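Local atomic coordinates of C2 toxin component I (Clostridium botulinum, PDB entry 2J3X), a protein that transfers ADP-ribose as the enzymatic component of the binary C2 toxin, with actin as its probable target. Residues Glu218-Tyr222 and Phe365-Leu369; Phe221-Ser226 and Leu351-Pro355; Gln139-Phe144 and Phe401-Pro405. The protein carries 2 engineered substitutions. All blocks are in the same frame, centred on the assembly; numbering follows the deposited sequence.

Contact 1 of 3, residues Glu218-Tyr222 and Phe365-Leu369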
ATOM      1  N   GLU A 218       8.146   0.966   3.507  1.00 13.65           N
ATOM      2  CA  GLU A 218       8.502   0.126   2.404  1.00 11.32           C
ATOM      3  C   GLU A 218       8.706   1.063   1.207  1.00 11.89           C
ATOM      4  O   GLU A 218       7.881   1.960   0.983  1.00 11.60           O
ATOM      5  CB  GLU A 218       7.328  -0.842   2.090  1.00 10.73           C
ATOM      6  CG  GLU A 218       7.708  -1.813   0.995  1.00 11.77           C
ATOM      7  CD  GLU A 218       6.560  -2.817   0.789  1.00 14.08           C
ATOM      8  OE1 GLU A 218       5.378  -2.459   1.048  1.00 15.78           O
ATOM      9  OE2 GLU A 218       6.854  -3.931   0.340  1.00 14.34           O
ATOM     10  N   LEU A 219       9.779   0.867   0.450  1.00  9.78           N
ATOM     11  CA  LEU A 219      10.117   1.836  -0.632  1.00  9.14           C
ATOM     12  C   LEU A 219       9.025   1.755  -1.703  1.00  9.34           C
ATOM     13  O   LEU A 219       8.740   0.663  -2.213  1.00 10.15           O
ATOM     14  CB  LEU A 219      11.444   1.450  -1.276  1.00  8.84           C
ATOM     15  CG  LEU A 219      11.978   2.433  -2.343  1.00  9.89           C
ATOM     16  CD1 LEU A 219      12.058   3.866  -1.799  1.00 12.72           C
ATOM     17  CD2 LEU A 219      13.335   1.922  -2.823  1.00 12.37           C
ATOM     18  N   ASP A 220       8.378   2.877  -1.994  1.00  8.23           N
ATOM     19  CA  ASP A 220       7.178   2.881  -2.877  1.00  8.85           C
ATOM     20  C   ASP A 220       6.973   4.337  -3.287  1.00  8.11           C
ATOM     21  O   ASP A 220       6.971   5.251  -2.406  1.00  9.15           O
ATOM     22  CB  ASP A 220       5.984   2.426  -2.037  1.00  8.61           C
ATOM     23  CG  ASP A 220       4.681   2.231  -2.825  1.00  8.89           C
ATOM     24  OD1 ASP A 220       4.506   2.782  -3.957  1.00  9.55           O
ATOM     25  OD2 ASP A 220       3.792   1.566  -2.240  1.00 10.53           O
ATOM     26  N   PHE A 221       6.816   4.585  -4.599  1.00  7.09           N
ATOM     27  CA  PHE A 221       6.705   5.960  -5.100  1.00  8.78           C
ATOM     28  C   PHE A 221       5.289   6.308  -5.547  1.00  7.83           C
ATOM     29  O   PHE A 221       5.044   7.458  -5.995  1.00  8.50           O
ATOM     30  CB  PHE A 221       7.647   6.120  -6.308  1.00  7.35           C
ATOM     31  CG  PHE A 221       9.109   5.809  -5.924  1.00  8.46           C
ATOM     32  CD1 PHE A 221       9.804   6.710  -5.123  1.00 10.72           C
ATOM     33  CD2 PHE A 221       9.717   4.605  -6.329  1.00 11.66           C
ATOM     34  CE1 PHE A 221      11.157   6.397  -4.758  1.00 10.80           C
ATOM     35  CE2 PHE A 221      11.047   4.280  -5.971  1.00 11.84           C
ATOM     36  CZ  PHE A 221      11.746   5.194  -5.170  1.00 10.48           C
ATOM     37  N   TYR A 222       4.361   5.384  -5.292  1.00  9.77           N
ATOM     38  CA  TYR A 222       2.907   5.619  -5.569  1.00  8.39           C
ATOM     39  C   TYR A 222       2.785   6.195  -6.986  1.00  9.05           C
ATOM     40  O   TYR A 222       3.430   5.652  -7.912  1.00  9.06           O
ATOM     41  CB  TYR A 222       2.211   6.490  -4.474  1.00 10.43           C
ATOM     42  CG  TYR A 222       2.434   5.859  -3.120  1.00  9.66           C
ATOM     43  CD1 TYR A 222       1.790   4.685  -2.751  1.00 12.75           C
ATOM     44  CD2 TYR A 222       3.350   6.436  -2.243  1.00 11.69           C
ATOM     45  CE1 TYR A 222       2.025   4.105  -1.498  1.00 13.20           C
ATOM     46  CE2 TYR A 222       3.633   5.848  -0.994  1.00 13.60           C
ATOM     47  CZ  TYR A 222       2.984   4.681  -0.656  1.00 15.56           C
ATOM     48  OH  TYR A 222       3.298   4.146   0.594  1.00 17.70           O
ATOM     49  N   PHE A 365      -2.310  -3.934  -9.267  1.00 10.22           N
ATOM     50  CA  PHE A 365      -1.360  -4.797  -8.569  1.00  9.39           C
ATOM     51  C   PHE A 365      -0.262  -3.941  -7.995  1.00  9.10           C
ATOM     52  O   PHE A 365       0.385  -3.194  -8.733  1.00  9.63           O
ATOM     53  CB  PHE A 365      -0.751  -5.864  -9.427  1.00 10.49           C
ATOM     54  CG  PHE A 365      -1.670  -7.051  -9.614  1.00 11.73           C
ATOM     55  CD1 PHE A 365      -1.722  -8.061  -8.670  1.00 12.06           C
ATOM     56  CD2 PHE A 365      -2.513  -7.100 -10.715  1.00 17.83           C
ATOM     57  CE1 PHE A 365      -2.576  -9.184  -8.850  1.00 14.27           C
ATOM     58  CE2 PHE A 365      -3.375  -8.221 -10.892  1.00 18.64           C
ATOM     59  CZ  PHE A 365      -3.395  -9.244  -9.939  1.00 15.37           C
ATOM     60  N   ARG A 366      -0.142  -4.015  -6.666  1.00  7.98           N
ATOM     61  CA  ARG A 366       0.913  -3.291  -5.925  1.00  7.66           C
ATOM     62  C   ARG A 366       1.903  -4.417  -5.575  1.00  8.89           C
ATOM     63  O   ARG A 366       1.757  -5.125  -4.584  1.00  8.77           O
ATOM     64  CB  ARG A 366       0.253  -2.577  -4.708  1.00  6.76           C
ATOM     65  CG  ARG A 366       1.347  -1.841  -3.836  1.00  7.66           C
ATOM     66  CD  ARG A 366       0.708  -0.914  -2.847  1.00 10.79           C
ATOM     67  NE  ARG A 366       1.755  -0.299  -2.014  1.00 10.30           N
ATOM     68  CZ  ARG A 366       2.037  -0.659  -0.752  1.00 12.31           C
ATOM     69  NH1 ARG A 366       1.316  -1.610  -0.148  1.00  9.85           N
ATOM     70  NH2 ARG A 366       3.044  -0.014  -0.085  1.00 10.03           N
ATOM     71  N   LEU A 367       2.902  -4.613  -6.437  1.00  8.73           N
ATOM     72  CA  LEU A 367       3.740  -5.814  -6.401  1.00  9.17           C
ATOM     73  C   LEU A 367       4.979  -5.514  -5.574  1.00  9.18           C
ATOM     74  O   LEU A 367       5.688  -4.571  -5.879  1.00 11.44           O
ATOM     75  CB  LEU A 367       4.237  -6.187  -7.829  1.00  9.94           C
ATOM     76  CG  LEU A 367       3.042  -6.477  -8.754  1.00 10.38           C
ATOM     77  CD1 LEU A 367       3.531  -6.670 -10.178  1.00 12.23           C
ATOM     78  CD2 LEU A 367       2.292  -7.720  -8.236  1.00 12.30           C
ATOM     79  N   ARG A 368       5.253  -6.324  -4.562  1.00  9.24           N
ATOM     80  CA  ARG A 368       6.539  -6.208  -3.882  1.00  9.09           C
ATOM     81  C   ARG A 368       7.609  -6.924  -4.688  1.00 10.93           C
ATOM     82  O   ARG A 368       7.558  -8.149  -4.857  1.00 11.80           O
ATOM     83  CB  ARG A 368       6.425  -6.765  -2.439  1.00 10.82           C
ATOM     84  CG  ARG A 368       7.833  -6.743  -1.687  1.00 10.95           C
ATOM     85  CD  ARG A 368       7.675  -7.467  -0.315  1.00 10.89           C
ATOM     86  NE  ARG A 368       6.576  -6.817   0.424  1.00 11.63           N
ATOM     87  CZ  ARG A 368       5.698  -7.421   1.247  1.00  9.97           C
ATOM     88  NH1 ARG A 368       5.756  -8.714   1.464  1.00 12.91           N
ATOM     89  NH2 ARG A 368       4.703  -6.707   1.822  1.00  9.77           N
ATOM     90  N   LEU A 369       8.588  -6.165  -5.176  1.00 10.15           N
ATOM     91  CA  LEU A 369       9.703  -6.765  -5.902  1.00 12.19           C
ATOM     92  C   LEU A 369      10.808  -6.951  -4.910  1.00 13.87           C
ATOM     93  O   LEU A 369      11.385  -5.980  -4.487  1.00 15.22           O
ATOM     94  CB  LEU A 369      10.169  -5.830  -7.046  1.00 11.63           C
ATOM     95  CG  LEU A 369       9.019  -5.463  -8.037  1.00 12.08           C
ATOM     96  CD1 LEU A 369       9.584  -4.625  -9.250  1.00 11.27           C
ATOM     97  CD2 LEU A 369       8.219  -6.705  -8.520  1.00 12.11           C
TER
HETATM   98  O   HOH W   1       3.520  -4.322   0.593  1.00 11.94           O

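Contact 2 of 3, residues Phe221-Ser226 and Leu351-Pro355. With SO4 (sulfate ion), chain M.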
ATOM      1  N   PHE A 221       6.816   4.585  -4.599  1.00  7.09           N
ATOM      2  CA  PHE A 221       6.705   5.960  -5.100  1.00  8.78           C
ATOM      3  C   PHE A 221       5.289   6.308  -5.547  1.00  7.83           C
ATOM      4  O   PHE A 221       5.044   7.458  -5.995  1.00  8.50           O
ATOM      5  CB  PHE A 221       7.647   6.120  -6.308  1.00  7.35           C
ATOM      6  CG  PHE A 221       9.109   5.809  -5.924  1.00  8.46           C
ATOM      7  CD1 PHE A 221       9.804   6.710  -5.123  1.00 10.72           C
ATOM      8  CD2 PHE A 221       9.717   4.605  -6.329  1.00 11.66           C
ATOM      9  CE1 PHE A 221      11.157   6.397  -4.758  1.00 10.80           C
ATOM     10  CE2 PHE A 221      11.047   4.280  -5.971  1.00 11.84           C
ATOM     11  CZ  PHE A 221      11.746   5.194  -5.170  1.00 10.48           C
ATOM     12  N   TYR A 222       4.361   5.384  -5.292  1.00  9.77           N
ATOM     13  CA  TYR A 222       2.907   5.619  -5.569  1.00  8.39           C
ATOM     14  C   TYR A 222       2.785   6.195  -6.986  1.00  9.05           C
ATOM     15  O   TYR A 222       3.430   5.652  -7.912  1.00  9.06           O
ATOM     16  CB  TYR A 222       2.211   6.490  -4.474  1.00 10.43           C
ATOM     17  CG  TYR A 222       2.434   5.859  -3.120  1.00  9.66           C
ATOM     18  CD1 TYR A 222       1.790   4.685  -2.751  1.00 12.75           C
ATOM     19  CD2 TYR A 222       3.350   6.436  -2.243  1.00 11.69           C
ATOM     20  CE1 TYR A 222       2.025   4.105  -1.498  1.00 13.20           C
ATOM     21  CE2 TYR A 222       3.633   5.848  -0.994  1.00 13.60           C
ATOM     22  CZ  TYR A 222       2.984   4.681  -0.656  1.00 15.56           C
ATOM     23  OH  TYR A 222       3.298   4.146   0.594  1.00 17.70           O
ATOM     24  N   ASN A 223       1.993   7.251  -7.165  1.00  9.19           N
ATOM     25  CA  ASN A 223       1.766   7.812  -8.513  1.00  9.76           C
ATOM     26  C   ASN A 223       2.932   8.658  -9.043  1.00 10.23           C
ATOM     27  O   ASN A 223       3.013   8.907 -10.247  1.00 10.98           O
ATOM     28  CB  ASN A 223       0.439   8.593  -8.552  1.00  9.72           C
ATOM     29  CG  ASN A 223       0.435   9.775  -7.654  1.00 12.79           C
ATOM     30  OD1 ASN A 223       1.266   9.879  -6.722  1.00 11.27           O
ATOM     31  ND2 ASN A 223      -0.534  10.663  -7.867  1.00  9.97           N
ATOM     32  N   LYS A 224       3.897   9.020  -8.168  1.00  9.08           N
ATOM     33  CA  LYS A 224       4.983   9.934  -8.580  1.00 10.16           C
ATOM     34  C   LYS A 224       6.098   9.192  -9.306  1.00 10.31           C
ATOM     35  O   LYS A 224       6.761   9.765 -10.167  1.00 11.89           O
ATOM     36  CB  LYS A 224       5.544  10.720  -7.356  1.00 10.73           C
ATOM     37  CG  LYS A 224       4.544  11.799  -6.930  1.00 10.78           C
ATOM     38  CD  LYS A 224       4.979  12.461  -5.603  1.00 11.99           C
ATOM     39  CE  LYS A 224       3.973  13.543  -5.127  1.00 11.44           C
ATOM     40  NZ  LYS A 224       4.207  13.930  -3.676  1.00 14.20           N
ATOM     41  N   GLY A 225       6.295   7.917  -8.967  1.00 10.03           N
ATOM     42  CA  GLY A 225       7.394   7.101  -9.576  1.00  9.94           C
ATOM     43  C   GLY A 225       8.743   7.639  -9.133  1.00  9.87           C
ATOM     44  O   GLY A 225       8.818   8.509  -8.241  1.00 11.13           O
ATOM     45  N   SER A 226       9.802   7.141  -9.779  1.00  9.51           N
ATOM     46  CA  SER A 226      11.157   7.647  -9.549  1.00 10.35           C
ATOM     47  C   SER A 226      12.030   7.246 -10.710  1.00 10.67           C
ATOM     48  O   SER A 226      12.583   6.148 -10.739  1.00 11.31           O
ATOM     49  CB  SER A 226      11.764   7.050  -8.260  1.00 10.47           C
ATOM     50  OG  SER A 226      13.077   7.577  -8.010  1.00 10.83           O
ATOM     51  N   LEU A 351       7.244   1.965 -11.947  1.00  9.67           N
ATOM     52  CA  LEU A 351       7.239   2.594 -10.630  1.00  9.49           C
ATOM     53  C   LEU A 351       6.121   3.601 -10.395  1.00  9.90           C
ATOM     54  O   LEU A 351       5.867   4.019  -9.245  1.00 10.81           O
ATOM     55  CB  LEU A 351       8.651   3.246 -10.341  1.00  8.54           C
ATOM     56  CG  LEU A 351       9.839   2.292 -10.202  1.00 11.81           C
ATOM     57  CD1 LEU A 351      11.040   3.115  -9.673  1.00 12.78           C
ATOM     58  CD2 LEU A 351       9.565   1.142  -9.183  1.00 12.77           C
ATOM     59  N   LYS A 352       5.448   4.035 -11.479  1.00  9.85           N
ATOM     60  CA  LYS A 352       4.307   4.901 -11.351  1.00 10.53           C
ATOM     61  C   LYS A 352       3.020   4.102 -11.158  1.00 10.91           C
ATOM     62  O   LYS A 352       2.742   3.210 -11.988  1.00 10.26           O
ATOM     63  CB  LYS A 352       4.164   5.802 -12.593  1.00 11.16           C
ATOM     64  CG  LYS A 352       5.260   6.836 -12.719  1.00 14.79           C
ATOM     65  CD  LYS A 352       4.887   7.871 -13.783  1.00 21.85           C
ATOM     66  CE  LYS A 352       5.179   7.333 -15.109  1.00 27.34           C
ATOM     67  NZ  LYS A 352       5.301   8.434 -16.171  1.00 33.19           N
ATOM     68  N   SER A 353       2.256   4.390 -10.100  1.00  8.98           N
ATOM     69  CA  SER A 353       1.025   3.619  -9.868  1.00  9.59           C
ATOM     70  C   SER A 353      -0.032   3.853 -10.939  1.00  9.05           C
ATOM     71  O   SER A 353      -0.871   2.956 -11.162  1.00  8.32           O
ATOM     72  CB  SER A 353       0.360   3.892  -8.516  1.00  7.82           C
ATOM     73  OG  SER A 353      -0.209   5.190  -8.488  1.00 10.39           O
ATOM     74  N   THR A 354      -0.056   5.045 -11.550  1.00  9.17           N
ATOM     75  CA  THR A 354      -1.237   5.412 -12.352  1.00  8.72           C
ATOM     76  C   THR A 354      -0.873   6.201 -13.614  1.00 10.41           C
ATOM     77  O   THR A 354      -1.250   7.360 -13.768  1.00 11.59           O
ATOM     78  CB  THR A 354      -2.233   6.212 -11.500  1.00  8.17           C
ATOM     79  OG1 THR A 354      -2.433   5.511 -10.256  1.00 10.19           O
ATOM     80  CG2 THR A 354      -3.641   6.284 -12.255  1.00 10.30           C
ATOM     81  N   PRO A 355      -0.172   5.559 -14.549  1.00 11.91           N
ATOM     82  CA  PRO A 355       0.065   6.263 -15.805  1.00 13.19           C
ATOM     83  C   PRO A 355      -1.317   6.547 -16.437  1.00 13.96           C
ATOM     84  O   PRO A 355      -2.196   5.698 -16.353  1.00 11.74           O
ATOM     85  CB  PRO A 355       0.822   5.229 -16.634  1.00 13.87           C
ATOM     86  CG  PRO A 355       1.359   4.250 -15.677  1.00 14.70           C
ATOM     87  CD  PRO A 355       0.368   4.186 -14.544  1.00 12.96           C
TER
HETATM   88  S   SO4 M1443       1.430  16.926  -3.626  1.00 12.20           S
HETATM   89  O1  SO4 M1443       0.010  16.936  -3.124  1.00 12.66           O
HETATM   90  O2  SO4 M1443       2.143  17.885  -2.787  1.00 13.36           O
HETATM   91  O3  SO4 M1443       2.032  15.609  -3.394  1.00 12.76           O
HETATM   92  O4  SO4 M1443       1.492  17.321  -5.038  1.00 14.25           O
HETATM   93  O   HOH W   2       6.783   2.749  -6.810  1.00 11.11           O
HETATM   94  O   HOH W   3       1.196   7.638 -11.788  1.00 10.39           O

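Contact 3 of 3, residues Gln139-Phe144 and Phe401-Pro405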
ATOM      1  N   GLN A 139       4.786 -10.221   7.708  1.00  9.77           N
ATOM      2  CA  GLN A 139       4.196  -9.635   6.517  1.00  8.90           C
ATOM      3  C   GLN A 139       4.162  -8.131   6.718  1.00 10.92           C
ATOM      4  O   GLN A 139       4.252  -7.651   7.858  1.00 12.66           O
ATOM      5  CB  GLN A 139       2.755 -10.164   6.308  1.00  9.82           C
ATOM      6  CG  GLN A 139       2.103  -9.620   5.008  1.00  9.06           C
ATOM      7  CD  GLN A 139       2.926  -9.947   3.791  1.00  9.41           C
ATOM      8  OE1 GLN A 139       3.779  -9.160   3.369  1.00 12.78           O
ATOM      9  NE2 GLN A 139       2.720 -11.151   3.247  1.00 11.22           N
ATOM     10  N   GLU A 140       4.075  -7.359   5.637  1.00 11.01           N
ATOM     11  CA  GLU A 140       4.153  -5.892   5.783  1.00 10.45           C
ATOM     12  C   GLU A 140       2.920  -5.241   5.199  1.00 11.68           C
ATOM     13  O   GLU A 140       2.583  -5.450   4.004  1.00 10.60           O
ATOM     14  CB  GLU A 140       5.407  -5.388   5.083  1.00 12.38           C
ATOM     15  CG  GLU A 140       5.650  -3.884   5.271  1.00 12.39           C
ATOM     16  CD  GLU A 140       7.040  -3.483   4.811  1.00 16.57           C
ATOM     17  OE1 GLU A 140       7.561  -4.090   3.839  1.00 15.70           O
ATOM     18  OE2 GLU A 140       7.611  -2.552   5.413  1.00 15.70           O
ATOM     19  N   TYR A 141       2.224  -4.475   6.030  1.00  9.53           N
ATOM     20  CA  TYR A 141       0.898  -3.928   5.665  1.00  8.79           C
ATOM     21  C   TYR A 141       0.924  -2.417   5.683  1.00  9.18           C
ATOM     22  O   TYR A 141       1.056  -1.799   6.740  1.00  8.61           O
ATOM     23  CB  TYR A 141      -0.131  -4.396   6.687  1.00  8.73           C
ATOM     24  CG  TYR A 141      -0.269  -5.900   6.711  1.00  9.04           C
ATOM     25  CD1 TYR A 141      -1.040  -6.577   5.757  1.00  8.09           C
ATOM     26  CD2 TYR A 141       0.374  -6.656   7.733  1.00  8.72           C
ATOM     27  CE1 TYR A 141      -1.164  -7.982   5.807  1.00  9.79           C
ATOM     28  CE2 TYR A 141       0.257  -8.033   7.790  1.00  9.59           C
ATOM     29  CZ  TYR A 141      -0.530  -8.697   6.832  1.00  8.69           C
ATOM     30  OH  TYR A 141      -0.653 -10.076   6.893  1.00  9.68           O
ATOM     31  N   THR A 142       0.781  -1.790   4.515  1.00  8.69           N
ATOM     32  CA  THR A 142       0.911  -0.348   4.450  1.00  8.09           C
ATOM     33  C   THR A 142      -0.385   0.385   4.782  1.00  8.96           C
ATOM     34  O   THR A 142      -1.487   0.046   4.270  1.00  9.21           O
ATOM     35  CB  THR A 142       1.355   0.032   2.996  1.00  8.68           C
ATOM     36  OG1 THR A 142       2.496  -0.769   2.669  1.00  9.74           O
ATOM     37  CG2 THR A 142       1.659   1.552   2.858  1.00 10.61           C
ATOM     38  N   LYS A 143      -0.266   1.438   5.608  1.00  9.04           N
ATOM     39  CA  LYS A 143      -1.345   2.361   5.847  1.00 10.43           C
ATOM     40  C   LYS A 143      -1.176   3.522   4.860  1.00 10.97           C
ATOM     41  O   LYS A 143      -0.310   4.361   5.009  1.00  8.99           O
ATOM     42  CB  LYS A 143      -1.282   2.873   7.303  1.00 11.16           C
ATOM     43  CG  LYS A 143      -2.537   3.729   7.660  1.00 11.22           C
ATOM     44  CD  LYS A 143      -3.730   2.847   8.072  1.00 14.19           C
ATOM     45  CE  LYS A 143      -4.922   3.716   8.474  1.00 17.07           C
ATOM     46  NZ  LYS A 143      -6.009   2.731   8.792  1.00 16.20           N
ATOM     47  N   PHE A 144      -1.979   3.514   3.794  1.00  9.97           N
ATOM     48  CA  PHE A 144      -1.818   4.542   2.764  1.00  9.60           C
ATOM     49  C   PHE A 144      -2.140   5.945   3.244  1.00  9.98           C
ATOM     50  O   PHE A 144      -1.472   6.904   2.818  1.00 11.41           O
ATOM     51  CB  PHE A 144      -2.681   4.177   1.539  1.00 10.51           C
ATOM     52  CG  PHE A 144      -2.362   2.837   0.985  1.00  8.00           C
ATOM     53  CD1 PHE A 144      -1.107   2.559   0.384  1.00  9.62           C
ATOM     54  CD2 PHE A 144      -3.326   1.819   1.049  1.00  9.56           C
ATOM     55  CE1 PHE A 144      -0.847   1.260  -0.167  1.00  8.16           C
ATOM     56  CE2 PHE A 144      -3.077   0.538   0.519  1.00 11.56           C
ATOM     57  CZ  PHE A 144      -1.832   0.256  -0.072  1.00  8.67           C
ATOM     58  N   PHE A 401      -1.851 -10.874  -0.803  1.00  9.77           N
ATOM     59  CA  PHE A 401      -2.033 -10.956   0.643  1.00  9.05           C
ATOM     60  C   PHE A 401      -2.936  -9.886   1.217  1.00 10.62           C
ATOM     61  O   PHE A 401      -3.300  -9.965   2.405  1.00  9.96           O
ATOM     62  CB  PHE A 401      -0.636 -11.060   1.335  1.00  9.52           C
ATOM     63  CG  PHE A 401       0.168  -9.794   1.257  1.00  8.30           C
ATOM     64  CD1 PHE A 401      -0.068  -8.721   2.213  1.00 10.40           C
ATOM     65  CD2 PHE A 401       1.130  -9.623   0.245  1.00 10.40           C
ATOM     66  CE1 PHE A 401       0.682  -7.504   2.117  1.00  9.73           C
ATOM     67  CE2 PHE A 401       1.880  -8.385   0.155  1.00 11.43           C
ATOM     68  CZ  PHE A 401       1.633  -7.348   1.063  1.00  9.00           C
ATOM     69  N   ARG A 402      -3.350  -8.885   0.429  1.00  8.61           N
ATOM     70  CA  ARG A 402      -4.365  -7.949   0.920  1.00 10.13           C
ATOM     71  C   ARG A 402      -4.892  -7.186  -0.282  1.00 10.00           C
ATOM     72  O   ARG A 402      -4.171  -6.982  -1.264  1.00 10.01           O
ATOM     73  CB  ARG A 402      -3.712  -6.946   1.897  1.00  9.32           C
ATOM     74  CG  ARG A 402      -4.716  -5.984   2.547  1.00  9.85           C
ATOM     75  CD  ARG A 402      -3.979  -5.067   3.587  1.00  9.81           C
ATOM     76  NE  ARG A 402      -3.069  -4.134   2.888  1.00 11.69           N
ATOM     77  CZ  ARG A 402      -2.670  -2.939   3.360  1.00 12.73           C
ATOM     78  NH1 ARG A 402      -3.033  -2.531   4.588  1.00 11.49           N
ATOM     79  NH2 ARG A 402      -1.931  -2.139   2.573  1.00  9.81           N
ATOM     80  N   ILE A 403      -6.149  -6.786  -0.192  1.00  8.25           N
ATOM     81  CA  ILE A 403      -6.813  -6.058  -1.253  1.00  9.10           C
ATOM     82  C   ILE A 403      -7.570  -4.969  -0.575  1.00  9.90           C
ATOM     83  O   ILE A 403      -8.433  -5.204   0.297  1.00 11.19           O
ATOM     84  CB  ILE A 403      -7.814  -6.969  -2.058  1.00  8.58           C
ATOM     85  CG1 ILE A 403      -7.054  -8.094  -2.724  1.00  9.21           C
ATOM     86  CG2 ILE A 403      -8.515  -6.120  -3.168  1.00  9.93           C
ATOM     87  CD1 ILE A 403      -7.985  -9.289  -3.113  1.00 10.14           C
ATOM     88  N   THR A 404      -7.250  -3.742  -0.980  1.00 11.40           N
ATOM     89  CA  THR A 404      -7.805  -2.543  -0.374  1.00  9.03           C
ATOM     90  C   THR A 404      -8.676  -1.740  -1.356  1.00  9.32           C
ATOM     91  O   THR A 404      -8.168  -1.297  -2.379  1.00 10.54           O
ATOM     92  CB  THR A 404      -6.635  -1.622   0.055  1.00  9.07           C
ATOM     93  OG1 THR A 404      -5.836  -2.344   1.036  1.00 12.11           O
ATOM     94  CG2 THR A 404      -7.219  -0.406   0.737  1.00 11.52           C
ATOM     95  N   PRO A 405      -9.955  -1.521  -1.036  1.00 10.78           N
ATOM     96  CA  PRO A 405     -10.784  -0.696  -1.992  1.00 10.90           C
ATOM     97  C   PRO A 405     -10.405   0.787  -1.905  1.00 11.41           C
ATOM     98  O   PRO A 405     -10.091   1.286  -0.802  1.00 11.48           O
ATOM     99  CB  PRO A 405     -12.226  -0.834  -1.435  1.00 12.07           C
ATOM    100  CG  PRO A 405     -12.146  -1.836  -0.347  1.00 16.15           C
ATOM    101  CD  PRO A 405     -10.711  -1.933   0.145  1.00 11.19           C
TER
HETATM  102  O   HOH W   4      -1.994 -11.362   4.953  1.00 24.13           O

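Contact 1 of 3, residues Glu218-Tyr222 and Phe365-Leu369
A salt-bridge network built from Glu-218, Asp-220, Arg-366 and Arg-368 ties the loop that follows strand 206-216 to strand 363-369, an inner strand of the five-stranded sheet. The backbones stay well apart, and long side chains span the gap. Arg-366 leaves its strand with CG anti to the backbone N (chi1 177°), runs extended from CG to NE, and presents one side of its guanidinium to Asp-220. NE lies 2.8 Å from Asp-220 OD2, and NH2 reaches the same OD2, also at 2.8 Å, so one oxygen takes both bonds. Carboxylate and guanidinium are nearly coplanar; NE meets OD2 almost head-on to its C-O bond, whereas NH2 uses the anti lone pair. NH1 makes a salt bridge to Asp-422, which should leave the group little freedom to rotate. Glu-218 stands differently to the same arginine: its OE1 is 3.6 Å from Arg-366 NH2, well out of the guanidinium plane, with the two planes 90° apart; no N-H points at it, so any attraction would rest on charge alone. Its other oxygen is better aligned, Arg-368 NE donating to Glu-218 OE2 over 2.9 Å at 161°, on the syn side. A water accepts from Arg-368 NH2 and donates to Glu-218 OE1, closing a ring, while Arg-368 NH1 turns to Gln-139. Asp-220 is itself positioned by Tyr-298, whose hydroxyl hydrogen-bonds to OD1, and by an Asx turn in which Tyr-222 N donates to Asp-220 OD1 at 2.9 Å.

Contact 2 of 3, residues Phe221-Ser226 and Leu351-Pro355
With chi1 at 70°, Ser-353 sets OG between its own backbone N and carbonyl carbon and lays it against Asn-223, 3.3 Å from Asn-223 CA; Phe-221, its ring beside the backbone N (chi1 -59°), runs alongside Leu-351 in the same direction. Two loops meet here: residues 221-226 lead into helix 227-234, and residues 351-355 follow directly on the Ser-Thr-Ser motif characteristic of this ADP-ribosyltransferase family. Their single direct hydrogen bond runs from Ser-353 N to Tyr-222 O at 2.8 Å, with the donor 48° out of the carbonyl plane. Ser-353 OG is directed to Leu-61 O, and Ser-226, the N-cap of the helix, puts its OG on Trp-229 N. Apolar contact comes from Leu-351 CD1, which rests 3.9 Å from Phe-221 CE2 while Ser-226 CB sits over the ring centre. Gly-225, at positive phi, passes close by: its CA makes a C-H...O contact with Leu-351 O, and Lys-352 CG packs on the same CA at 3.8 Å. Waters complete the seam, one joining Phe-221 N to Leu-351 O, another joining Asn-223 O to Thr-354 N. Gln-388, the middle residue of what by family comparison is the catalytic Glu-x-Glu motif, bonds to Ser-226 N and to the backbone of Leu-351, so the contact borders the probable active site. On the exposed side Lys-224 stretches out to a sulfate, probably from the crystallisation liquor, that Lys-72 and Arg-86 also bind, with NZ 2.8 Å from sulfate O3.

Contact 3 of 3, residues Gln139-Phe144 and Phe401-Pro405
Arg-402 and Thr-142 form the tight part of this contact, between edge strand 141-143 of the eight-stranded sheet and strand 397-411 of the five-stranded one. The strands run 23° from parallel with axes 9.3 Å apart, too far for backbone pairing, so side chains make the junction. Bent at chi3, Arg-402 brings its guanidinium end-on to one carbonyl: NH2 lies 2.8 Å from Thr-142 O on an in-plane lone pair, and NH1 reaches the same oxygen at 3.0 Å from above the carbonyl plane. Tyr-141 CA and CB lie over one guanidinium face, toward its rim, and Thr-404 OG1 over the opposite one; Phe-144 CE2 approaches NH2 obliquely at 3.6 Å. Gln-139 is also closely packed: its bend at chi2 stacks its amide on Phe-401, the planes 2° apart and CD 3.5 Å above the ring centre. OE1 accepts from Glu-140 N and Arg-368 NH1, and NE2 bonds Glu-424 OE1, holding the amide flat. Phe-401 directs its edge at the face of Tyr-141 in an offset edge-to-face pair, centroids 5.9 Å apart and planes at 75°. Packing is looser where a water links Tyr-141 OH to Phe-401 O, and where the partly exposed Thr-404 merely brushes Phe-144, OG1 to CE2 4.0 Å. A classic beta bulge sets Phe-401 and Arg-402 opposite Asp-422, which salt-bridges Arg-402 NH2; Glu-108 O takes NH1. A buried guanidinium with a carboxylate beside it and two backbone carbonyls as acceptors is likely to stay charged and to polarise the Thr-142 peptide.

How the contacts relate
Along the chain, residues 139-144 come first, then the shared loop 218-226, then 351-355, 365-369 and 401-405. Contacts 1 and 2 start from that loop, sharing Phe-221 and Tyr-222, with centres 9 Å apart. Contacts 1 and 3 have centres 11 Å apart and both reach the five-stranded sheet; Arg-366 NH2 and Arg-368 NH1 probably hydrogen-bond Thr-142 OG1 and Gln-139 OE1. Contacts 2 and 3, about 17 Å between centres, meet through Tyr-222, which packs on Thr-142 and Phe-144. Together they join the eight-stranded sheet and the linking loop to the C-terminal half, which probably carries the active site, so the two halves meet through neighbouring polar and aromatic contacts.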